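Local coordinates for putative cell invasion protein with MAC/Perforin domain (Bacteroides thetaiotaomicron VPI-5482, PDB 3KK7), which probably acts in cell invasion as a membrane-attack complex/perforin (MACPF) family protein, though its exact function is not established, at residues 411-416 with 470-475; 405-410 with 457-462; 383-388 with 418-423. All blocks are in the same frame, centred on the assembly; numbering follows the deposited sequence.

Interaction 1: 411-416 with 470-475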
loop_
_atom_site.group_PDB
_atom_site.type_symbol
_atom_site.label_atom_id
_atom_site.label_comp_id
_atom_site.label_asym_id
_atom_site.label_seq_id
_atom_site.Cartn_x
_atom_site.Cartn_y
_atom_site.Cartn_z
ATOM N N SER A 411 -14.868 18.271 16.949
ATOM C CA SER A 411 -14.329 19.185 17.951
ATOM C C SER A 411 -14.989 20.536 17.935
ATOM O O SER A 411 -15.586 20.928 16.930
ATOM C CB SER A 411 -12.829 19.359 17.740
ATOM O OG SER A 411 -12.495 19.069 16.391
ATOM N N ASN A 412 -14.871 21.233 19.073
ATOM C CA ASN A 412 -15.337 22.617 19.251
ATOM C C ASN A 412 -14.090 23.489 19.404
ATOM O O ASN A 412 -13.510 23.564 20.491
ATOM C CB ASN A 412 -16.252 22.755 20.491
ATOM C CG ASN A 412 -17.440 21.742 20.491
ATOM O OD1 ASN A 412 -17.430 20.735 19.754
ATOM N ND2 ASN A 412 -18.461 22.010 21.339
ATOM N N PRO A 413 -13.656 24.143 18.313
ATOM C CA PRO A 413 -12.374 24.844 18.378
ATOM C C PRO A 413 -12.384 26.012 19.374
ATOM O O PRO A 413 -11.319 26.437 19.823
ATOM C CB PRO A 413 -12.154 25.306 16.935
ATOM C CG PRO A 413 -13.519 25.439 16.364
ATOM C CD PRO A 413 -14.352 24.384 17.034
ATOM N N ASP A 414 -13.580 26.488 19.737
ATOM C CA ASP A 414 -13.743 27.516 20.779
ATOM C C ASP A 414 -13.683 26.963 22.210
ATOM O O ASP A 414 -13.845 27.702 23.181
ATOM C CB ASP A 414 -15.050 28.311 20.562
ATOM C CG ASP A 414 -14.876 29.502 19.590
ATOM O OD1 ASP A 414 -13.847 29.583 18.877
ATOM O OD2 ASP A 414 -15.776 30.375 19.545
ATOM N N ALA A 415 -13.436 25.667 22.336
ATOM C CA ALA A 415 -13.289 25.037 23.634
ATOM C C ALA A 415 -12.028 25.519 24.357
ATOM O O ALA A 415 -12.003 25.508 25.585
ATOM C CB ALA A 415 -13.275 23.508 23.485
ATOM N N ALA A 416 -10.994 25.927 23.612
ATOM C CA ALA A 416 -9.747 26.443 24.216
ATOM C C ALA A 416 -9.940 27.833 24.858
ATOM O O ALA A 416 -9.248 28.176 25.827
ATOM C CB ALA A 416 -8.612 26.487 23.185
ATOM N N GLN A 470 -9.572 15.315 13.643
ATOM C CA GLN A 470 -10.377 16.442 14.140
ATOM C C GLN A 470 -11.124 17.122 13.017
ATOM O O GLN A 470 -10.514 17.540 12.043
ATOM C CB GLN A 470 -9.485 17.514 14.731
ATOM C CG GLN A 470 -8.826 17.171 16.053
ATOM C CD GLN A 470 -8.448 18.429 16.842
ATOM O OE1 GLN A 470 -8.881 19.536 16.523
ATOM N NE2 GLN A 470 -7.662 18.255 17.881
ATOM N N ILE A 471 -12.443 17.226 13.160
ATOM C CA ILE A 471 -13.263 18.036 12.267
ATOM C C ILE A 471 -13.971 19.086 13.120
ATOM O O ILE A 471 -14.884 18.770 13.900
ATOM C CB ILE A 471 -14.323 17.232 11.494
ATOM C CG1 ILE A 471 -13.832 15.845 11.080
ATOM C CG2 ILE A 471 -14.756 18.023 10.247
ATOM C CD1 ILE A 471 -14.975 14.963 10.559
ATOM N N ASN A 472 -13.529 20.333 12.988
ATOM C CA ASN A 472 -14.113 21.447 13.749
ATOM C C ASN A 472 -15.468 21.830 13.215
ATOM O O ASN A 472 -15.735 21.672 12.024
ATOM C CB ASN A 472 -13.242 22.696 13.660
ATOM C CG ASN A 472 -11.887 22.516 14.281
ATOM O OD1 ASN A 472 -11.736 21.827 15.296
ATOM N ND2 ASN A 472 -10.882 23.165 13.695
ATOM N N ASN A 473 -16.308 22.364 14.099
ATOM C CA ASN A 473 -17.584 22.941 13.698
ATOM C C ASN A 473 -18.431 22.001 12.845
ATOM O O ASN A 473 -19.013 22.430 11.840
ATOM C CB ASN A 473 -17.336 24.240 12.928
ATOM C CG ASN A 473 -16.397 25.166 13.653
ATOM O OD1 ASN A 473 -16.417 25.238 14.879
ATOM N ND2 ASN A 473 -15.565 25.885 12.908
ATOM N N VAL A 474 -18.487 20.723 13.225
ATOM C CA VAL A 474 -19.322 19.782 12.493
ATOM C C VAL A 474 -20.746 20.167 12.778
ATOM O O VAL A 474 -21.097 20.426 13.925
ATOM C CB VAL A 474 -19.088 18.328 12.879
ATOM C CG1 VAL A 474 -20.281 17.482 12.454
ATOM C CG2 VAL A 474 -17.801 17.816 12.239
ATOM N N ASP A 475 -21.545 20.245 11.718
ATOM C CA ASP A 475 -22.936 20.670 11.809
ATOM C C ASP A 475 -23.719 19.976 10.701
ATOM O O ASP A 475 -23.675 20.357 9.528
ATOM C CB ASP A 475 -23.047 22.207 11.734
ATOM C CG ASP A 475 -24.509 22.723 11.750
ATOM O OD1 ASP A 475 -25.463 21.983 11.405
ATOM O OD2 ASP A 475 -24.682 23.911 12.085
#
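S411 and N472 meet across two parallel neighbours in the mixed sheet of the MACPF D2 region, strands 407-411 and 468-472. The backbone pairing here is uneven. S411 N reaches I471 O at 3.1 Å, but this bond is weak and bent; N473 N gives a straighter bond (N-H...O angle 143°) to S411 O at 3.3 Å, and N472 CA adds a CH...O contact to the same carbonyl oxygen. S411 O is thus approached from two consecutive residues.

The side chains of S411 and N472 lie on one face of the sheet. S411 OG donates to N472 OD1 at 3.1 Å, and the hydroxyl sits 29° out of the plane of the amide carbonyl, a tilted rather than in-plane approach. With CG opposite the carbonyl carbon and next to the backbone N (chi1 -64°), N472 carries its amide to the S411 side. The same S411 OG passes 3.6 Å from Q470 OE1, a close approach rather than a bond; the Q470 chain, extended beyond CG, runs past it on the way to P461 and I462.

After N412 the loop turns, and the P413 ring leans obliquely across both asparagines. On the N472 side, P413 CB lies 3.9 Å from N472 CG. N473 directs its CB away from the loop, yet the amide swings back to the proline: N473 OD1 stands 3.1 Å from P413 CD.

Interaction 2: 405-410 with 457-462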
loop_
_atom_site.group_PDB
_atom_site.type_symbol
_atom_site.label_atom_id
_atom_site.label_comp_id
_atom_site.label_asym_id
_atom_site.label_seq_id
_atom_site.Cartn_x
_atom_site.Cartn_y
_atom_site.Cartn_z
ATOM N N GLY A 405 -12.903 1.904 11.301
ATOM C CA GLY A 405 -12.404 2.057 12.669
ATOM C C GLY A 405 -11.597 3.327 12.887
ATOM O O GLY A 405 -10.783 3.398 13.788
ATOM N N ASP A 406 -11.840 4.339 12.067
ATOM C CA ASP A 406 -11.213 5.645 12.224
ATOM C C ASP A 406 -12.066 6.406 13.221
ATOM O O ASP A 406 -13.255 6.158 13.296
ATOM C CB ASP A 406 -11.192 6.385 10.880
ATOM C CG ASP A 406 -10.682 5.521 9.749
ATOM O OD1 ASP A 406 -9.543 4.983 9.858
ATOM O OD2 ASP A 406 -11.423 5.377 8.751
ATOM N N LYS A 407 -11.460 7.321 13.974
ATOM C CA LYS A 407 -12.185 8.140 14.929
ATOM C C LYS A 407 -12.251 9.576 14.426
ATOM O O LYS A 407 -11.240 10.272 14.369
ATOM C CB LYS A 407 -11.533 8.068 16.324
ATOM C CG LYS A 407 -11.187 6.651 16.756
ATOM C CD LYS A 407 -11.299 6.398 18.251
ATOM C CE LYS A 407 -11.125 4.908 18.574
ATOM N NZ LYS A 407 -12.220 4.354 19.429
ATOM N N LEU A 408 -13.453 10.007 14.045
ATOM C CA LEU A 408 -13.676 11.364 13.568
ATOM C C LEU A 408 -14.252 12.194 14.719
ATOM O O LEU A 408 -15.464 12.217 14.962
ATOM C CB LEU A 408 -14.589 11.365 12.326
ATOM C CG LEU A 408 -14.235 10.338 11.225
ATOM C CD1 LEU A 408 -15.193 10.422 10.025
ATOM C CD2 LEU A 408 -12.804 10.542 10.780
ATOM N N ILE A 409 -13.346 12.856 15.433
ATOM C CA ILE A 409 -13.677 13.732 16.552
ATOM C C ILE A 409 -14.346 14.986 16.009
ATOM O O ILE A 409 -13.753 15.678 15.202
ATOM C CB ILE A 409 -12.391 14.191 17.304
ATOM C CG1 ILE A 409 -11.498 13.016 17.695
ATOM C CG2 ILE A 409 -12.739 14.951 18.560
ATOM C CD1 ILE A 409 -10.105 13.449 18.141
ATOM N N PHE A 410 -15.576 15.261 16.449
ATOM C CA PHE A 410 -16.300 16.510 16.107
ATOM C C PHE A 410 -15.962 17.561 17.169
ATOM O O PHE A 410 -16.671 17.729 18.165
ATOM C CB PHE A 410 -17.805 16.291 16.118
ATOM C CG PHE A 410 -18.317 15.326 15.080
ATOM C CD1 PHE A 410 -17.486 14.621 14.241
ATOM C CD2 PHE A 410 -19.673 15.096 14.981
ATOM C CE1 PHE A 410 -18.015 13.729 13.302
ATOM C CE2 PHE A 410 -20.197 14.210 14.046
ATOM C CZ PHE A 410 -19.368 13.532 13.212
ATOM N N LYS A 457 -13.138 7.719 29.178
ATOM C CA LYS A 457 -12.391 7.526 27.933
ATOM C C LYS A 457 -11.866 8.876 27.445
ATOM O O LYS A 457 -12.636 9.817 27.256
ATOM C CB LYS A 457 -13.252 6.878 26.847
ATOM C CG LYS A 457 -12.465 5.897 25.971
ATOM C CD LYS A 457 -13.140 5.608 24.603
ATOM C CE LYS A 457 -12.524 4.354 23.885
ATOM N NZ LYS A 457 -12.949 4.135 22.447
ATOM N N THR A 458 -10.557 8.979 27.245
ATOM C CA THR A 458 -9.979 10.186 26.663
ATOM C C THR A 458 -9.531 9.930 25.223
ATOM O O THR A 458 -9.225 8.808 24.838
ATOM C CB THR A 458 -8.788 10.702 27.495
ATOM O OG1 THR A 458 -7.793 9.680 27.582
ATOM C CG2 THR A 458 -9.227 11.108 28.898
ATOM N N ILE A 459 -9.526 10.974 24.412
ATOM C CA ILE A 459 -8.919 10.900 23.088
ATOM C C ILE A 459 -8.119 12.178 22.926
ATOM O O ILE A 459 -8.632 13.276 23.161
ATOM C CB ILE A 459 -9.966 10.685 21.974
ATOM C CG1 ILE A 459 -9.269 10.354 20.650
ATOM C CG2 ILE A 459 -10.894 11.880 21.847
ATOM C CD1 ILE A 459 -10.208 9.841 19.557
ATOM N N ASN A 460 -6.843 12.030 22.580
ATOM C CA ASN A 460 -5.925 13.173 22.493
ATOM C C ASN A 460 -5.330 13.412 21.070
ATOM O O ASN A 460 -4.261 12.893 20.729
ATOM C CB ASN A 460 -4.822 12.998 23.531
ATOM C CG ASN A 460 -3.913 14.200 23.614
ATOM O OD1 ASN A 460 -4.337 15.345 23.373
ATOM N ND2 ASN A 460 -2.648 13.955 23.954
ATOM N N PRO A 461 -6.029 14.207 20.238
ATOM C CA PRO A 461 -5.578 14.527 18.878
ATOM C C PRO A 461 -4.557 15.670 18.814
ATOM O O PRO A 461 -3.808 15.740 17.839
ATOM C CB PRO A 461 -6.870 14.953 18.175
ATOM C CG PRO A 461 -7.675 15.586 19.257
ATOM C CD PRO A 461 -7.336 14.835 20.533
ATOM N N ILE A 462 -4.544 16.551 19.829
ATOM C CA ILE A 462 -3.582 17.679 19.914
ATOM C C ILE A 462 -2.130 17.154 20.052
ATOM O O ILE A 462 -1.211 17.719 19.443
ATOM C CB ILE A 462 -3.949 18.717 21.069
ATOM C CG1 ILE A 462 -5.345 19.346 20.826
ATOM C CG2 ILE A 462 -2.857 19.832 21.200
ATOM C CD1 ILE A 462 -5.855 20.298 21.941
#
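I409 and I459 point their side chains at each other tip to tip, with I409 CD1 and I459 CD1 3.9 Å apart. I409 holds CG1 beside its backbone N (chi1 -52°), whereas I459 turns CG1 opposite its own N (chi1 -169°); with these torsions the two branches extend toward each other from their separate backbones. The I409 methyl also slants across the P461 ring, I409 CD1 lying 3.4 Å from P461 CG and 3.6 Å from P461 CB. K407 takes a slanting course past I459, with K407 CD 3.8 Å from I459 CD1.

The strands carrying these residues, 407-410 and 457-459, belong to the same mixed sheet of the MACPF D2 region but are not paired. Their short axes stand 10.9 Å apart at 89°, and contact is made by side chains alone. Strand 468-472 also touches: S468 packs on I409, I459 and P461.

At one end of the contact the two lysines come tip to tip, K407 NZ and K457 NZ 3.1 Å apart. E378 of strand 376-386 forms salt bridges with both, K457 through OE1 and K407 through OE2, which probably offsets the like charges; K407 NZ also bonds to N401 OD1.

Interaction 3: 383-388 with 418-423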
loop_
_atom_site.group_PDB
_atom_site.type_symbol
_atom_site.label_atom_id
_atom_site.label_comp_id
_atom_site.label_asym_id
_atom_site.label_seq_id
_atom_site.Cartn_x
_atom_site.Cartn_y
_atom_site.Cartn_z
ATOM N N TYR A 383 -8.701 16.003 25.346
ATOM C CA TYR A 383 -7.735 16.787 26.091
ATOM C C TYR A 383 -7.578 18.143 25.435
ATOM O O TYR A 383 -7.505 18.231 24.211
ATOM C CB TYR A 383 -6.392 16.060 26.119
ATOM C CG TYR A 383 -5.332 16.802 26.888
ATOM C CD1 TYR A 383 -5.412 16.919 28.271
ATOM C CD2 TYR A 383 -4.260 17.406 26.238
ATOM C CE1 TYR A 383 -4.448 17.609 28.994
ATOM C CE2 TYR A 383 -3.288 18.096 26.959
ATOM C CZ TYR A 383 -3.392 18.188 28.339
ATOM O OH TYR A 383 -2.437 18.857 29.064
ATOM N N ILE A 384 -7.551 19.195 26.245
ATOM C CA ILE A 384 -7.410 20.560 25.731
ATOM C C ILE A 384 -6.114 21.162 26.253
ATOM O O ILE A 384 -5.234 21.490 25.461
ATOM C CB ILE A 384 -8.612 21.490 26.091
ATOM C CG1 ILE A 384 -9.917 20.946 25.511
ATOM C CG2 ILE A 384 -8.369 22.908 25.549
ATOM C CD1 ILE A 384 -9.955 20.900 23.973
ATOM N N ARG A 385 -5.991 21.302 27.573
ATOM C CA ARG A 385 -4.769 21.852 28.165
ATOM C C ARG A 385 -4.651 21.535 29.645
ATOM O O ARG A 385 -5.591 20.995 30.247
ATOM C CB ARG A 385 -4.731 23.370 27.976
ATOM C CG ARG A 385 -5.945 24.111 28.549
ATOM C CD ARG A 385 -5.647 25.589 28.746
ATOM N NE ARG A 385 -6.720 26.257 29.485
ATOM C CZ ARG A 385 -7.848 26.710 28.941
ATOM N NH1 ARG A 385 -8.090 26.575 27.631
ATOM N NH2 ARG A 385 -8.750 27.305 29.720
ATOM N N LYS A 386 -3.488 21.873 30.209
ATOM C CA LYS A 386 -3.239 21.820 31.654
ATOM C C LYS A 386 -3.577 23.156 32.294
ATOM O O LYS A 386 -3.203 24.201 31.774
ATOM C CB LYS A 386 -1.763 21.499 31.981
ATOM C CG LYS A 386 -1.337 20.107 31.572
ATOM C CD LYS A 386 -0.290 19.453 32.485
ATOM C CE LYS A 386 -0.283 17.924 32.191
ATOM N NZ LYS A 386 0.986 17.226 32.580
ATOM N N SER A 387 -4.247 23.098 33.442
ATOM C CA SER A 387 -4.542 24.284 34.232
ATOM C C SER A 387 -3.249 24.839 34.802
ATOM O O SER A 387 -2.207 24.196 34.730
ATOM C CB SER A 387 -5.527 23.957 35.379
ATOM O OG SER A 387 -4.900 23.322 36.486
ATOM N N ASN A 388 -3.315 26.028 35.384
ATOM C CA ASN A 388 -2.140 26.576 36.031
ATOM C C ASN A 388 -1.846 25.889 37.368
ATOM O O ASN A 388 -0.879 26.242 38.041
ATOM C CB ASN A 388 -2.252 28.087 36.201
ATOM C CG ASN A 388 -3.361 28.496 37.139
ATOM O OD1 ASN A 388 -3.632 27.829 38.133
ATOM N ND2 ASN A 388 -3.987 29.624 36.840
ATOM N N GLN A 418 -12.569 28.749 26.532
ATOM C CA GLN A 418 -13.289 28.629 27.791
ATOM C C GLN A 418 -12.336 28.682 28.979
ATOM O O GLN A 418 -11.190 28.245 28.900
ATOM C CB GLN A 418 -14.119 27.346 27.818
ATOM C CG GLN A 418 -15.075 27.198 26.626
ATOM C CD GLN A 418 -16.167 26.163 26.866
ATOM O OE1 GLN A 418 -16.025 24.992 26.512
ATOM N NE2 GLN A 418 -17.263 26.598 27.488
ATOM N N SER A 419 -12.825 29.236 30.077
ATOM C CA SER A 419 -12.037 29.407 31.282
ATOM C C SER A 419 -11.830 28.077 31.970
ATOM O O SER A 419 -12.755 27.264 32.044
ATOM C CB SER A 419 -12.770 30.325 32.256
ATOM O OG SER A 419 -13.919 29.670 32.775
ATOM N N ASP A 420 -10.630 27.881 32.507
ATOM C CA ASP A 420 -10.290 26.693 33.290
ATOM C C ASP A 420 -11.488 26.038 34.015
ATOM O O ASP A 420 -11.746 24.848 33.832
ATOM C CB ASP A 420 -9.184 27.035 34.306
ATOM C CG ASP A 420 -7.772 26.966 33.708
ATOM O OD1 ASP A 420 -7.614 26.813 32.461
ATOM O OD2 ASP A 420 -6.810 27.055 34.516
ATOM N N GLU A 421 -12.227 26.817 34.807
ATOM C CA GLU A 421 -13.279 26.257 35.686
ATOM C C GLU A 421 -14.430 25.625 34.915
ATOM O O GLU A 421 -15.025 24.653 35.372
ATOM C CB GLU A 421 -13.802 27.310 36.681
ATOM C CG GLU A 421 -12.848 27.586 37.879
ATOM C CD GLU A 421 -11.492 28.221 37.475
ATOM O OE1 GLU A 421 -11.389 28.806 36.370
ATOM O OE2 GLU A 421 -10.524 28.137 38.270
ATOM N N GLU A 422 -14.728 26.169 33.740
ATOM C CA GLU A 422 -15.738 25.584 32.864
ATOM C C GLU A 422 -15.322 24.189 32.395
ATOM O O GLU A 422 -16.058 23.211 32.569
ATOM C CB GLU A 422 -15.968 26.478 31.653
ATOM C CG GLU A 422 -16.563 27.833 31.991
ATOM C CD GLU A 422 -16.703 28.721 30.766
ATOM O OE1 GLU A 422 -16.732 28.168 29.635
ATOM O OE2 GLU A 422 -16.790 29.963 30.934
ATOM N N LEU A 423 -14.130 24.111 31.809
ATOM C CA LEU A 423 -13.570 22.843 31.322
ATOM C C LEU A 423 -13.461 21.793 32.430
ATOM O O LEU A 423 -13.775 20.626 32.208
ATOM C CB LEU A 423 -12.195 23.073 30.660
ATOM C CG LEU A 423 -12.134 23.940 29.385
ATOM C CD1 LEU A 423 -10.722 24.453 29.135
ATOM C CD2 LEU A 423 -12.653 23.185 28.158
#
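R385 lays its guanidinium against segment 418-423, which leads into helix 420-424, meeting D420, Q418 and L423. It comes from strand 376-386, which has neighbours on both sides in the mixed sheet of the MACPF D2 region. I384 and R385 both face L393 on strand 392-401, a classic beta bulge. Its consequence can be read from the side chains: both of these neighbouring residues direct their CB toward the helix segment.

The tight part is the edge of the guanidinium. NE and NH2 both grip one carboxylate oxygen side-on in a salt bridge, D420 OD1 lying 3.2 Å from R385 NE and 3.0 Å from R385 NH2. The guanidinium and carboxylate planes are 26° apart, nearly coplanar, and OD1 stays close to the guanidinium plane for both bonds. NH2 makes a second bond, to the backbone: R385 NH2 to Q418 O is 2.7 Å with an N-H...O angle of 171°, and it lies in the carbonyl plane. NH1 is hydrogen-bonded as well, to the loop before the helix, and with all three nitrogens engaged the rotation of the group is fixed. The chain reaches this far because it is extended from CG to NE, starting from a CG set between backbone N and carbonyl carbon (chi1 57°). Over one face sits L423, with L423 CD1 3.5 Å from R385 NH2.

Away from this edge the packing thins. I384 CG1 and L423 CD2 make a loose apolar touch at 4.4 Å. On the solvent side N388, exposed, adds only a loose approach, N388 N standing 3.7 Å from D420 OD2. The S387 hydroxyl is hydrogen-bonded to S389 OG and E391 N, and what this residue presents to the helix is carbon: S387 CB lies 3.5 Å from D420 OD2.

How the interactions relate
All three contacts belong to the MACPF D2 region and involve strands of one mixed beta-sheet, their segments alternating along the chain. Interactions 1 and 2, with centres 12 Å apart, meet where strand 407-411 pairs with 468-472: I471 N lies 2.9 Å from I409 O, a probable hydrogen bond, and Q470 NE2 packs 3.0 Å from P461 CG. Interaction 3, centred 16 Å from interaction 1, joins it through the loop that leads from strand to helix, where R385 NH1 meets A416 O at 2.7 Å and L423 CD2 rests 3.5 Å from A415 O. Between interactions 2 and 3, 18 Å apart at their centres, the link is packing without a hydrogen bond, N460 OD1 to Y383 CB at 3.5 Å.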